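Local coordinates for SusD superfamily protein (Bacteroides thetaiotaomicron, PDB 3MCX) that is of unknown function but, as a zinc-binding member of the SusD family, probably captures glycans or similar nutrients at the bacterial outer membrane, at residues S39-N44 against L133-R138; K62-R67 against N75-D80; L86-V91 against Q463-A468; A150-P155 against N471-P476. One frame throughout, in Å; residues are numbered along the deposited sequence. Where two conformers were deposited one is given.

Interaction 1 of 4, residues S39-N44 against L133-R138; sequences SYYGDN and LFNLTR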
loop_
_atom_site.group_PDB
_atom_site.type_symbol
_atom_site.label_atom_id
_atom_site.label_comp_id
_atom_site.label_asym_id
_atom_site.label_seq_id
_atom_site.Cartn_x
_atom_site.Cartn_y
_atom_site.Cartn_z
ATOM N N SER A 39 -7.000 -9.695 5.993
ATOM C CA SER A 39 -5.634 -9.965 6.431
ATOM C C SER A 39 -4.618 -9.742 5.335
ATOM O O SER A 39 -3.421 -9.789 5.616
ATOM C CB SER A 39 -5.463 -11.349 7.079
ATOM O OG SER A 39 -6.470 -11.629 8.052
ATOM N N TYR A 40 -5.065 -9.490 4.108
ATOM C CA TYR A 40 -4.169 -9.026 3.068
ATOM C C TYR A 40 -4.559 -7.574 2.689
ATOM O O TYR A 40 -4.527 -6.718 3.545
ATOM C CB TYR A 40 -4.119 -9.996 1.885
ATOM C CG TYR A 40 -2.875 -9.877 0.978
ATOM C CD1 TYR A 40 -2.097 -8.717 0.938
ATOM C CD2 TYR A 40 -2.490 -10.941 0.161
ATOM C CE1 TYR A 40 -1.005 -8.608 0.120
ATOM C CE2 TYR A 40 -1.377 -10.821 -0.682
ATOM C CZ TYR A 40 -0.660 -9.646 -0.682
ATOM O OH TYR A 40 0.434 -9.528 -1.519
ATOM N N TYR A 41 -4.960 -7.317 1.443
ATOM C CA TYR A 41 -5.241 -5.936 1.055
ATOM C C TYR A 41 -6.622 -5.444 1.527
ATOM O O TYR A 41 -6.882 -4.238 1.480
ATOM C CB TYR A 41 -5.125 -5.778 -0.448
ATOM C CG TYR A 41 -3.744 -5.595 -0.996
ATOM C CD1 TYR A 41 -3.005 -4.477 -0.696
ATOM C CD2 TYR A 41 -3.197 -6.535 -1.843
ATOM C CE1 TYR A 41 -1.742 -4.262 -1.253
ATOM C CE2 TYR A 41 -1.933 -6.332 -2.398
ATOM C CZ TYR A 41 -1.203 -5.214 -2.100
ATOM O OH TYR A 41 0.046 -5.015 -2.675
ATOM N N GLY A 42 -7.497 -6.328 1.990
ATOM C CA GLY A 42 -8.759 -5.891 2.584
ATOM C C GLY A 42 -8.578 -4.883 3.704
ATOM O O GLY A 42 -9.433 -4.016 3.912
ATOM N N ASP A 43 -7.505 -5.041 4.482
ATOM C CA ASP A 43 -7.344 -4.301 5.749
ATOM C C ASP A 43 -5.890 -4.118 6.145
ATOM O O ASP A 43 -5.365 -3.018 5.943
ATOM C CB ASP A 43 -8.248 -4.879 6.852
ATOM C CG ASP A 43 -8.378 -6.380 6.748
ATOM O OD1 ASP A 43 -7.340 -7.027 6.593
ATOM O OD2 ASP A 43 -9.509 -6.901 6.862
ATOM N N ASN A 44 -5.231 -5.135 6.696
ATOM C CA ASN A 44 -3.925 -4.897 7.303
ATOM C C ASN A 44 -2.906 -4.248 6.359
ATOM O O ASN A 44 -2.258 -3.270 6.755
ATOM C CB ASN A 44 -3.371 -6.180 7.900
ATOM C CG ASN A 44 -4.236 -6.685 9.017
ATOM O OD1 ASN A 44 -5.319 -7.226 8.778
ATOM N ND2 ASN A 44 -3.754 -6.536 10.280
ATOM N N LEU A 133 5.862 -10.974 -1.836
ATOM C CA LEU A 133 7.134 -11.028 -1.118
ATOM C C LEU A 133 7.526 -9.600 -0.705
ATOM O O LEU A 133 8.018 -9.395 0.415
ATOM C CB LEU A 133 8.200 -11.670 -1.980
ATOM C CG LEU A 133 9.608 -11.715 -1.357
ATOM C CD1 LEU A 133 9.648 -12.382 0.016
ATOM C CD2 LEU A 133 10.629 -12.373 -2.327
ATOM N N PHE A 134 7.322 -8.606 -1.574
ATOM C CA PHE A 134 7.601 -7.205 -1.249
ATOM C C PHE A 134 6.823 -6.765 -0.005
ATOM O O PHE A 134 7.373 -6.150 0.906
ATOM C CB PHE A 134 7.252 -6.329 -2.463
ATOM C CG PHE A 134 7.428 -4.849 -2.260
ATOM C CD1 PHE A 134 8.662 -4.310 -1.999
ATOM C CD2 PHE A 134 6.357 -3.991 -2.384
ATOM C CE1 PHE A 134 8.826 -2.942 -1.877
ATOM C CE2 PHE A 134 6.517 -2.620 -2.238
ATOM C CZ PHE A 134 7.741 -2.103 -2.006
ATOM N N ASN A 135 5.524 -7.069 0.013
ATOM C CA ASN A 135 4.670 -6.721 1.150
ATOM C C ASN A 135 5.158 -7.323 2.450
ATOM O O ASN A 135 5.215 -6.645 3.482
ATOM C CB ASN A 135 3.230 -7.125 0.845
ATOM C CG ASN A 135 2.585 -6.215 -0.205
ATOM O OD1 ASN A 135 2.850 -5.004 -0.239
ATOM N ND2 ASN A 135 1.716 -6.786 -1.047
ATOM N N LEU A 136 5.529 -8.609 2.432
ATOM C CA LEU A 136 6.077 -9.225 3.638
ATOM C C LEU A 136 7.396 -8.562 4.080
ATOM O O LEU A 136 7.632 -8.351 5.255
ATOM C CB LEU A 136 6.309 -10.716 3.432
ATOM C CG LEU A 136 5.031 -11.562 3.407
ATOM C CD1 LEU A 136 5.289 -12.860 2.673
ATOM C CD2 LEU A 136 4.535 -11.806 4.828
ATOM N N THR A 137 8.260 -8.292 3.108
ATOM C CA THR A 137 9.579 -7.802 3.387
ATOM C C THR A 137 9.495 -6.414 4.035
ATOM O O THR A 137 10.274 -6.091 4.931
ATOM C CB THR A 137 10.459 -7.793 2.113
ATOM O OG1 THR A 137 10.531 -9.117 1.584
ATOM C CG2 THR A 137 11.858 -7.274 2.414
ATOM N N ARG A 138 8.582 -5.584 3.563
ATOM C CA ARG A 138 8.524 -4.225 4.056
ATOM C C ARG A 138 7.832 -4.150 5.418
ATOM O O ARG A 138 8.117 -3.212 6.149
ATOM C CB ARG A 138 7.901 -3.300 2.996
ATOM C CG ARG A 138 6.470 -3.482 2.795
ATOM C CD ARG A 138 5.998 -2.937 1.422
ATOM N NE ARG A 138 6.426 -1.609 1.021
ATOM C CZ ARG A 138 5.656 -0.686 0.391
ATOM N NH1 ARG A 138 4.360 -0.878 0.184
ATOM N NH2 ARG A 138 6.188 0.419 -0.056
HETATM O O HOH W 1 1.553 -3.001 -1.772
#
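The Tyr40 ring is met at its edge and in its plane by the amide nitrogen ND2 of Asn135, and water 1 takes the corresponding in-plane place at the edge of the Tyr41 ring. The Asn135 amide stands nearly perpendicular to both rings, its plane 87° from that of Tyr40 and 85° from that of Tyr41. Both N-H groups of the amide are spent here, each on a phenol oxygen lying close to the amide plane: ND2 donates to OH of Tyr41 at 2.9 Å and to OH of Tyr40 at 3.1 Å. The contact ties the loop between helices 21-36 and 44-51 to helix 115-140 in the buried interior of this largely helical SusD-family fold. CG of Tyr40 lies anti to the backbone N (chi1 -159°), whereas that of Tyr41 lies beside it, and from these two settings the neighbouring rings converge on a single amide. Water 1 donates to OD1 of Asn135 at 2.8 Å and is bonded to OH of Tyr41 at 2.7 Å. The hydroxyl of Tyr40 is also hydrogen-bonded to Ser132, its main polar partner, one turn back on the helix, while its ring meets that of Tyr45.

Interaction 2 of 4, residues K62-R67 against N75-D80; sequences KGDGKR and NVLASD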
loop_
_atom_site.group_PDB
_atom_site.type_symbol
_atom_site.label_atom_id
_atom_site.label_comp_id
_atom_site.label_asym_id
_atom_site.label_seq_id
_atom_site.Cartn_x
_atom_site.Cartn_y
_atom_site.Cartn_z
ATOM N N LYS A 62 -7.332 -0.097 21.504
ATOM C CA LYS A 62 -8.073 -1.350 21.673
ATOM C C LYS A 62 -7.258 -2.496 22.285
ATOM O O LYS A 62 -7.818 -3.556 22.593
ATOM C CB LYS A 62 -8.634 -1.818 20.340
ATOM C CG LYS A 62 -9.708 -0.905 19.751
ATOM C CD LYS A 62 -10.154 -1.363 18.415
ATOM C CE LYS A 62 -11.342 -0.556 17.889
ATOM N NZ LYS A 62 -12.678 -0.984 18.436
ATOM N N GLY A 63 -5.959 -2.290 22.469
ATOM C CA GLY A 63 -5.093 -3.320 23.017
ATOM C C GLY A 63 -4.679 -4.388 22.008
ATOM O O GLY A 63 -5.029 -4.350 20.833
ATOM N N ASP A 64 -3.927 -5.347 22.514
ATOM C CA ASP A 64 -3.359 -6.410 21.691
ATOM C C ASP A 64 -4.460 -7.219 20.986
ATOM O O ASP A 64 -5.519 -7.481 21.579
ATOM C CB ASP A 64 -2.506 -7.353 22.535
ATOM C CG ASP A 64 -1.237 -6.704 23.069
ATOM O OD1 ASP A 64 -0.669 -5.847 22.368
ATOM O OD2 ASP A 64 -0.803 -7.137 24.161
ATOM N N GLY A 65 -4.207 -7.569 19.730
ATOM C CA GLY A 65 -5.090 -8.494 19.020
ATOM C C GLY A 65 -6.310 -7.826 18.417
ATOM O O GLY A 65 -7.177 -8.534 17.910
ATOM N N LYS A 66 -6.360 -6.493 18.483
ATOM C CA LYS A 66 -7.493 -5.714 17.991
ATOM C C LYS A 66 -6.991 -4.693 16.973
ATOM O O LYS A 66 -5.781 -4.510 16.790
ATOM C CB LYS A 66 -8.258 -5.091 19.169
ATOM C CG LYS A 66 -8.906 -6.126 20.110
ATOM C CD LYS A 66 -10.169 -6.780 19.521
ATOM C CE LYS A 66 -10.747 -7.882 20.403
ATOM N NZ LYS A 66 -10.020 -9.158 20.148
ATOM N N ARG A 67 -7.904 -4.042 16.281
ATOM C CA ARG A 67 -7.533 -3.343 15.060
ATOM C C ARG A 67 -6.849 -2.002 15.292
ATOM O O ARG A 67 -7.205 -1.225 16.204
ATOM C CB ARG A 67 -8.729 -3.169 14.123
ATOM C CG ARG A 67 -9.762 -2.145 14.536
ATOM C CD ARG A 67 -10.961 -2.098 13.520
ATOM N NE ARG A 67 -11.771 -3.287 13.709
ATOM C CZ ARG A 67 -12.790 -3.426 14.539
ATOM N NH1 ARG A 67 -13.315 -2.372 15.179
ATOM N NH2 ARG A 67 -13.331 -4.616 14.720
ATOM N N ASN A 75 3.587 -1.212 19.497
ATOM C CA ASN A 75 3.697 -2.147 20.604
ATOM C C ASN A 75 3.192 -3.574 20.285
ATOM O O ASN A 75 3.163 -4.429 21.165
ATOM C CB ASN A 75 3.042 -1.594 21.872
ATOM C CG ASN A 75 1.572 -1.339 21.715
ATOM O OD1 ASN A 75 0.947 -1.893 20.820
ATOM N ND2 ASN A 75 1.022 -0.470 22.556
ATOM N N VAL A 76 2.849 -3.803 19.036
ATOM C CA VAL A 76 2.338 -5.102 18.598
ATOM C C VAL A 76 3.328 -6.235 18.911
ATOM O O VAL A 76 4.543 -6.094 18.731
ATOM C CB VAL A 76 1.957 -5.057 17.098
ATOM C CG1 VAL A 76 3.190 -4.805 16.186
ATOM C CG2 VAL A 76 1.218 -6.319 16.695
ATOM N N LEU A 77 2.809 -7.350 19.416
ATOM C CA LEU A 77 3.577 -8.507 19.846
ATOM C C LEU A 77 3.553 -9.631 18.814
ATOM O O LEU A 77 2.659 -9.738 17.977
ATOM C CB LEU A 77 3.009 -9.053 21.140
ATOM C CG LEU A 77 2.918 -8.080 22.311
ATOM C CD1 LEU A 77 2.270 -8.780 23.524
ATOM C CD2 LEU A 77 4.278 -7.493 22.671
ATOM N N ALA A 78 4.546 -10.516 18.905
ATOM C CA ALA A 78 4.632 -11.689 18.034
ATOM C C ALA A 78 3.451 -12.632 18.143
ATOM O O ALA A 78 3.206 -13.380 17.199
ATOM C CB ALA A 78 5.895 -12.475 18.359
ATOM N N SER A 79 2.721 -12.550 19.256
ATOM C CA SER A 79 1.560 -13.385 19.510
ATOM C C SER A 79 0.262 -12.824 18.887
ATOM O O SER A 79 -0.781 -13.484 19.022
ATOM C CB SER A 79 1.362 -13.511 21.002
ATOM O OG SER A 79 1.190 -12.224 21.567
ATOM N N ASP A 80 0.292 -11.659 18.265
ATOM C CA ASP A 80 -0.955 -10.989 17.848
ATOM C C ASP A 80 -1.552 -11.688 16.623
ATOM O O ASP A 80 -0.971 -11.672 15.537
ATOM C CB ASP A 80 -0.653 -9.524 17.587
ATOM C CG ASP A 80 -1.890 -8.659 17.455
ATOM O OD1 ASP A 80 -2.818 -9.099 16.719
ATOM O OD2 ASP A 80 -1.911 -7.535 18.030
HETATM O O HOH W 2 1.580 -4.648 23.414
HETATM O O HOH W 3 -1.366 -3.193 21.678
HETATM O O HOH W 4 -0.062 -7.322 20.044
#
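Asp64 lays its carboxylate across the end of Leu77, with OD2 3.5 Å from CD1 of the leucine, a glancing contact at the protein surface. The other oxygen, OD1, accepts hydrogen bonds from three waters, which carry the aspartate to the second segment. Water 2 also donates to the backbone O of Asn75 and water 3 to OD1 of its side chain, whose ND2 is bonded to Glu73 and Ser445. Water 4 also accepts from N of Leu77 at 2.9 Å and donates to OD2 of Asp80 at 2.7 Å.

The direct bond runs from the backbone N of Gly65 to OD2 of Asp80, 2.9 Å long, and reaches the carboxylate from well above its plane. Gly65 occupies the third position of a type II beta turn spanning Gly63 to Lys66, with positive phi, and OD1 of Asp80 lies only 3.3 Å from its CA. With CG of Asp80 anti to the backbone N (chi1 -167°), OD2 reaches the turn while OD1 caps helix 81-106 by accepting from the backbone N of Asn83. Asp80 is thus an N-cap shared between a helix start and a beta turn. Were Asp80 an alanine, the N-H of Gly65 would probably lose its acceptor, water 4 one of its three partners and the helix its side-chain cap. The two carboxylates stay apart, OD1 of Asp64 lying 4.8 Å from OD2 of Asp80; donors from the backbone and the bridging water probably temper the repulsion between their like charges.

Interaction 3 of 4, residues L86-V91 against Q463-A468; sequences LPWNTV and QSEIDA. With GOL (glycerol), chain K.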
loop_
_atom_site.group_PDB
_atom_site.type_symbol
_atom_site.label_atom_id
_atom_site.label_comp_id
_atom_site.label_asym_id
_atom_site.label_seq_id
_atom_site.Cartn_x
_atom_site.Cartn_y
_atom_site.Cartn_z
ATOM N N LEU A 86 -2.066 -13.570 11.147
ATOM C CA LEU A 86 -2.892 -13.620 9.944
ATOM C C LEU A 86 -2.233 -12.905 8.746
ATOM O O LEU A 86 -2.222 -13.466 7.645
ATOM C CB LEU A 86 -4.301 -13.062 10.269
ATOM C CG LEU A 86 -5.214 -14.043 10.989
ATOM C CD1 LEU A 86 -6.496 -13.322 11.392
ATOM C CD2 LEU A 86 -5.526 -15.292 10.120
ATOM N N PRO A 87 -1.692 -11.685 8.925
ATOM C CA PRO A 87 -1.062 -11.054 7.757
ATOM C C PRO A 87 0.123 -11.803 7.184
ATOM O O PRO A 87 0.300 -11.806 5.976
ATOM C CB PRO A 87 -0.708 -9.647 8.264
ATOM C CG PRO A 87 -1.712 -9.405 9.403
ATOM C CD PRO A 87 -1.842 -10.740 10.050
ATOM N N TRP A 88 0.897 -12.446 8.034
ATOM C CA TRP A 88 2.002 -13.296 7.581
ATOM C C TRP A 88 1.470 -14.512 6.825
ATOM O O TRP A 88 1.864 -14.786 5.687
ATOM C CB TRP A 88 2.798 -13.753 8.798
ATOM C CG TRP A 88 3.931 -14.692 8.530
ATOM C CD1 TRP A 88 3.850 -16.024 8.456
ATOM C CD2 TRP A 88 5.328 -14.365 8.443
ATOM N NE1 TRP A 88 5.110 -16.585 8.287
ATOM C CE2 TRP A 88 6.025 -15.572 8.279
ATOM C CE3 TRP A 88 6.033 -13.169 8.444
ATOM C CZ2 TRP A 88 7.430 -15.624 8.145
ATOM C CZ3 TRP A 88 7.425 -13.211 8.316
ATOM C CH2 TRP A 88 8.099 -14.417 8.183
ATOM N N ASN A 89 0.568 -15.260 7.458
ATOM C CA ASN A 89 0.130 -16.533 6.918
ATOM C C ASN A 89 -0.669 -16.306 5.629
ATOM O O ASN A 89 -0.617 -17.108 4.710
ATOM C CB ASN A 89 -0.730 -17.316 7.909
ATOM C CG ASN A 89 0.077 -18.005 8.995
ATOM O OD1 ASN A 89 1.289 -18.182 8.872
ATOM N ND2 ASN A 89 -0.610 -18.462 10.022
ATOM N N THR A 90 -1.447 -15.229 5.586
ATOM C CA THR A 90 -2.309 -14.988 4.425
ATOM C C THR A 90 -1.469 -14.670 3.202
ATOM O O THR A 90 -1.779 -15.151 2.095
ATOM C CB THR A 90 -3.349 -13.895 4.723
ATOM O OG1 THR A 90 -4.072 -14.257 5.918
ATOM C CG2 THR A 90 -4.315 -13.678 3.545
ATOM N N VAL A 91 -0.431 -13.826 3.349
ATOM C CA VAL A 91 0.414 -13.505 2.200
ATOM C C VAL A 91 1.197 -14.726 1.758
ATOM O O VAL A 91 1.331 -14.982 0.554
ATOM C CB VAL A 91 1.269 -12.246 2.426
ATOM C CG1 VAL A 91 2.129 -11.995 1.190
ATOM C CG2 VAL A 91 0.365 -11.039 2.683
ATOM N N GLN A 463 4.990 -15.588 16.448
ATOM C CA GLN A 463 5.497 -16.521 17.405
ATOM C C GLN A 463 5.316 -17.970 16.948
ATOM O O GLN A 463 6.114 -18.825 17.284
ATOM C CB GLN A 463 4.839 -16.365 18.802
ATOM C CG GLN A 463 5.504 -17.103 19.898
ATOM C CD GLN A 463 6.913 -16.638 20.163
ATOM O OE1 GLN A 463 7.178 -15.429 20.053
ATOM N NE2 GLN A 463 7.804 -17.551 20.544
ATOM N N SER A 464 4.266 -18.201 16.156
ATOM C CA SER A 464 4.024 -19.534 15.580
ATOM C C SER A 464 5.256 -19.994 14.797
ATOM O O SER A 464 5.663 -21.150 14.905
ATOM C CB SER A 464 2.808 -19.475 14.656
ATOM O OG SER A 464 2.854 -18.414 13.754
ATOM N N GLU A 465 5.840 -19.087 14.018
ATOM C CA GLU A 465 7.081 -19.426 13.290
ATOM C C GLU A 465 8.271 -19.658 14.174
ATOM O O GLU A 465 9.063 -20.578 13.965
ATOM C CB GLU A 465 7.415 -18.334 12.259
ATOM C CG GLU A 465 6.413 -18.189 11.174
ATOM C CD GLU A 465 6.418 -19.330 10.153
ATOM O OE1 GLU A 465 7.382 -20.112 10.005
ATOM O OE2 GLU A 465 5.368 -19.453 9.536
ATOM N N ILE A 466 8.442 -18.788 15.168
ATOM C CA ILE A 466 9.545 -18.926 16.102
ATOM C C ILE A 466 9.488 -20.238 16.868
ATOM O O ILE A 466 10.492 -20.945 17.011
ATOM C CB ILE A 466 9.560 -17.730 17.112
ATOM C CG1 ILE A 466 9.636 -16.381 16.389
ATOM C CG2 ILE A 466 10.685 -17.905 18.133
ATOM C CD1 ILE A 466 10.863 -16.197 15.457
ATOM N N ASP A 467 8.298 -20.586 17.334
ATOM C CA ASP A 467 8.097 -21.815 18.098
ATOM C C ASP A 467 8.387 -23.065 17.248
ATOM O O ASP A 467 9.017 -24.025 17.753
ATOM C CB ASP A 467 6.675 -21.857 18.703
ATOM C CG ASP A 467 6.496 -20.932 19.937
ATOM O OD1 ASP A 467 7.511 -20.552 20.539
ATOM O OD2 ASP A 467 5.336 -20.644 20.300
ATOM N N ALA A 468 7.984 -23.001 15.965
ATOM C CA ALA A 468 7.995 -24.182 15.059
ATOM C C ALA A 468 9.333 -24.423 14.349
ATOM O O ALA A 468 9.665 -25.561 14.027
ATOM C CB ALA A 468 6.935 -24.006 14.008
HETATM C C1 GOL K . 6.192 -21.091 7.049
HETATM O O1 GOL K . 5.204 -21.270 8.072
HETATM C C2 GOL K . 5.787 -19.832 6.301
HETATM O O2 GOL K . 4.960 -19.169 7.206
HETATM C C3 GOL K . 6.919 -18.929 5.803
HETATM O O3 GOL K . 7.983 -19.707 5.287
HETATM O O HOH W 5 2.823 -18.904 11.108
#
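NE1 of Trp88 donates to OE2 of Glu465 at 3.1 Å, in a bond bent to 138° at the hydrogen. The acceptor is tilted from the indole plane, and the donor in turn reaches OE2 from above the carboxylate plane; the two planes stand 45° apart. CG of Trp88 is anti to the backbone N (chi1 177°), which sends the ring out from helix 81-106, while the Glu465 chain bends at chi2 and brings OE2 obliquely to NE1.

Van der Waals contact backs this bond: CG of Glu465 lies 3.6 Å from NE1 of Trp88. Beyond the two segments, Phe140 meets the indole edge-to-face and Pro462 touches it as well.

Water carries a second link. Water 5 donates to OD1 of Asn89 and to OE2 of Glu465 and accepts from OG of Ser464 at 2.7 Å, so that both helices share it. A glycerol, probably from the crystallisation liquor, is a possible further partner: the single N-H of Trp88 also points near its O2 (NE1 to O2 2.8 Å), but the too-short approaches of the glycerol to OE2 of Glu465 make this bond doubtful; it and the Glu465 bond would have to share the hydrogen or alternate.

A phenylalanine in place of Trp88 would probably leave OE2 of Glu465 without its indole donor and remove the one direct hydrogen bond between the two segments.

The arrangement joins the short C-terminal helix 463-468 to the long helix 81-106, at the margin of the helical body of a SusD-family protein.

Interaction 4 of 4, residues A150-P155 against N471-P476; sequences ASLGVP and NIQQNP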
loop_
_atom_site.group_PDB
_atom_site.type_symbol
_atom_site.label_atom_id
_atom_site.label_comp_id
_atom_site.label_asym_id
_atom_site.label_seq_id
_atom_site.Cartn_x
_atom_site.Cartn_y
_atom_site.Cartn_z
ATOM N N ALA A 150 20.930 -5.267 4.068
ATOM C CA ALA A 150 21.772 -6.252 4.726
ATOM C C ALA A 150 21.062 -7.076 5.799
ATOM O O ALA A 150 21.389 -8.252 5.984
ATOM C CB ALA A 150 23.023 -5.594 5.336
ATOM N N SER A 151 20.103 -6.460 6.477
ATOM C CA SER A 151 19.435 -7.098 7.610
ATOM C C SER A 151 18.431 -8.161 7.135
ATOM O O SER A 151 18.180 -8.296 5.931
ATOM C CB SER A 151 18.749 -6.018 8.448
ATOM O OG SER A 151 17.619 -5.516 7.830
ATOM N N LEU A 152 17.846 -8.907 8.075
ATOM C CA LEU A 152 16.948 -10.016 7.699
ATOM C C LEU A 152 15.603 -9.583 7.155
ATOM O O LEU A 152 14.951 -8.686 7.706
ATOM C CB LEU A 152 16.746 -10.973 8.883
ATOM C CG LEU A 152 17.983 -11.739 9.361
ATOM C CD1 LEU A 152 17.621 -12.610 10.572
ATOM C CD2 LEU A 152 18.598 -12.581 8.241
ATOM N N GLY A 153 15.205 -10.247 6.069
ATOM C CA GLY A 153 13.924 -10.071 5.460
ATOM C C GLY A 153 13.013 -11.208 5.896
ATOM O O GLY A 153 12.799 -11.405 7.104
ATOM N N VAL A 154 12.467 -11.947 4.941
ATOM C CA VAL A 154 11.592 -13.072 5.220
ATOM C C VAL A 154 12.012 -14.283 4.396
ATOM O O VAL A 154 12.883 -14.175 3.515
ATOM C CB VAL A 154 10.139 -12.727 4.947
ATOM C CG1 VAL A 154 9.672 -11.532 5.785
ATOM C CG2 VAL A 154 9.919 -12.432 3.444
ATOM N N PRO A 155 11.427 -15.457 4.651
ATOM C CA PRO A 155 11.738 -16.604 3.815
ATOM C C PRO A 155 11.242 -16.460 2.373
ATOM O O PRO A 155 10.164 -15.935 2.099
ATOM C CB PRO A 155 11.037 -17.772 4.533
ATOM C CG PRO A 155 11.019 -17.340 5.962
ATOM C CD PRO A 155 10.734 -15.876 5.883
ATOM N N ASN A 471 15.306 -22.236 12.856
ATOM C CA ASN A 471 16.113 -21.509 11.862
ATOM C C ASN A 471 15.601 -20.104 11.593
ATOM O O ASN A 471 16.233 -19.355 10.860
ATOM C CB ASN A 471 16.174 -22.276 10.518
ATOM C CG ASN A 471 16.782 -23.633 10.667
ATOM O OD1 ASN A 471 17.752 -23.796 11.412
ATOM N ND2 ASN A 471 16.202 -24.635 9.992
ATOM N N ILE A 472 14.417 -19.769 12.125
ATOM C CA ILE A 472 13.841 -18.439 11.937
ATOM C C ILE A 472 14.186 -17.574 13.143
ATOM O O ILE A 472 13.801 -17.878 14.263
ATOM C CB ILE A 472 12.311 -18.493 11.787
ATOM C CG1 ILE A 472 11.900 -19.394 10.613
ATOM C CG2 ILE A 472 11.712 -17.089 11.648
ATOM C CD1 ILE A 472 12.123 -18.787 9.283
ATOM N N GLN A 473 14.964 -16.529 12.914
ATOM C CA GLN A 473 15.340 -15.606 13.957
ATOM C C GLN A 473 14.261 -14.539 14.122
ATOM O O GLN A 473 13.682 -14.083 13.163
ATOM C CB GLN A 473 16.607 -14.873 13.553
ATOM C CG GLN A 473 17.829 -15.691 13.437
ATOM C CD GLN A 473 19.068 -14.788 13.226
ATOM O OE1 GLN A 473 19.194 -13.709 13.845
ATOM N NE2 GLN A 473 19.956 -15.207 12.335
ATOM N N GLN A 474 14.017 -14.134 15.357
ATOM C CA GLN A 474 13.103 -13.027 15.615
ATOM C C GLN A 474 13.834 -11.683 15.382
ATOM O O GLN A 474 15.081 -11.578 15.532
ATOM C CB GLN A 474 12.632 -13.105 17.080
ATOM C CG GLN A 474 11.569 -12.110 17.536
ATOM C CD GLN A 474 10.376 -12.041 16.596
ATOM O OE1 GLN A 474 10.408 -11.365 15.559
ATOM N NE2 GLN A 474 9.297 -12.752 16.964
ATOM N N ASN A 475 13.057 -10.697 14.990
ATOM C CA ASN A 475 13.547 -9.319 14.934
ATOM C C ASN A 475 13.909 -8.817 16.323
ATOM O O ASN A 475 13.134 -8.991 17.259
ATOM C CB ASN A 475 12.534 -8.402 14.277
ATOM C CG ASN A 475 12.433 -8.642 12.797
ATOM O OD1 ASN A 475 13.479 -8.844 12.150
ATOM N ND2 ASN A 475 11.235 -8.662 12.240
ATOM N N PRO A 476 15.049 -8.139 16.461
ATOM C CA PRO A 476 15.399 -7.618 17.777
ATOM C C PRO A 476 14.483 -6.509 18.278
ATOM O O PRO A 476 13.796 -5.842 17.501
ATOM C CB PRO A 476 16.832 -7.116 17.594
ATOM C CG PRO A 476 17.045 -6.970 16.215
ATOM C CD PRO A 476 16.080 -7.879 15.460
#
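The two backbones run well apart, with CA of Leu152 8.0 Å from CA of Asn475 and CA of Pro155 8.6 Å from CA of Ile472. Side chains bridge this separation at two points.

At the first, CD1 of Leu152 rests against the amide end of Gln473, 3.7 Å from CD and 3.9 Å from NE2, the two side chains crossing at about a right angle. The same methyl comes within 3.9 Å of CB of Gln473: the glutamine, extended beyond CG, has this one leucine branch against both its root and its tip.

The second point is wholly apolar. CG of Pro155, at the apex of its ring, meets CD1 of Ile472 at 3.8 Å, again with the side chains crossing. CG1 of Ile472 lies beside the backbone N (chi1 -58°), and a further bend at chi2 places CD1 at the proline. Pro155 is packed against Trp88 of helix 81-106, and Ile472 against Ile466.

Polar links between these loops pass through Arg169, which donates to the carbonyls of Gly153 and Gln473 and to OD1 of Asn475. The contact thus lays the extended C-terminal tail of this SusD-family chain along the loop that follows helix 115-140; the side chain of Pro155 lies about 8 Å from that of His165, seen to bind zinc in this protein, though no zinc is bound to it in this chain.

In the fold
Interaction 1 is the buried member of the set, interaction 2 lies at the surface, and interactions 3 and 4 are partly buried. Their chemistry follows: a single amide shared by two phenols inside, a water-rich carboxylate network outside, a mixed indole-carboxylate contact in interaction 3 and chiefly apolar touches in interaction 4. Helices 81-106 and 115-140, consecutive in the chain, connect interactions 1 and 3 through Leu136 against Val91. Interaction 4 packs on both, Val154 touching Leu133 and Trp88. The C-terminal region supplies one side of interactions 3 and 4 and reaches interaction 2, where Ala78 O and Gln463 N probably form a hydrogen bond at 2.9 Å.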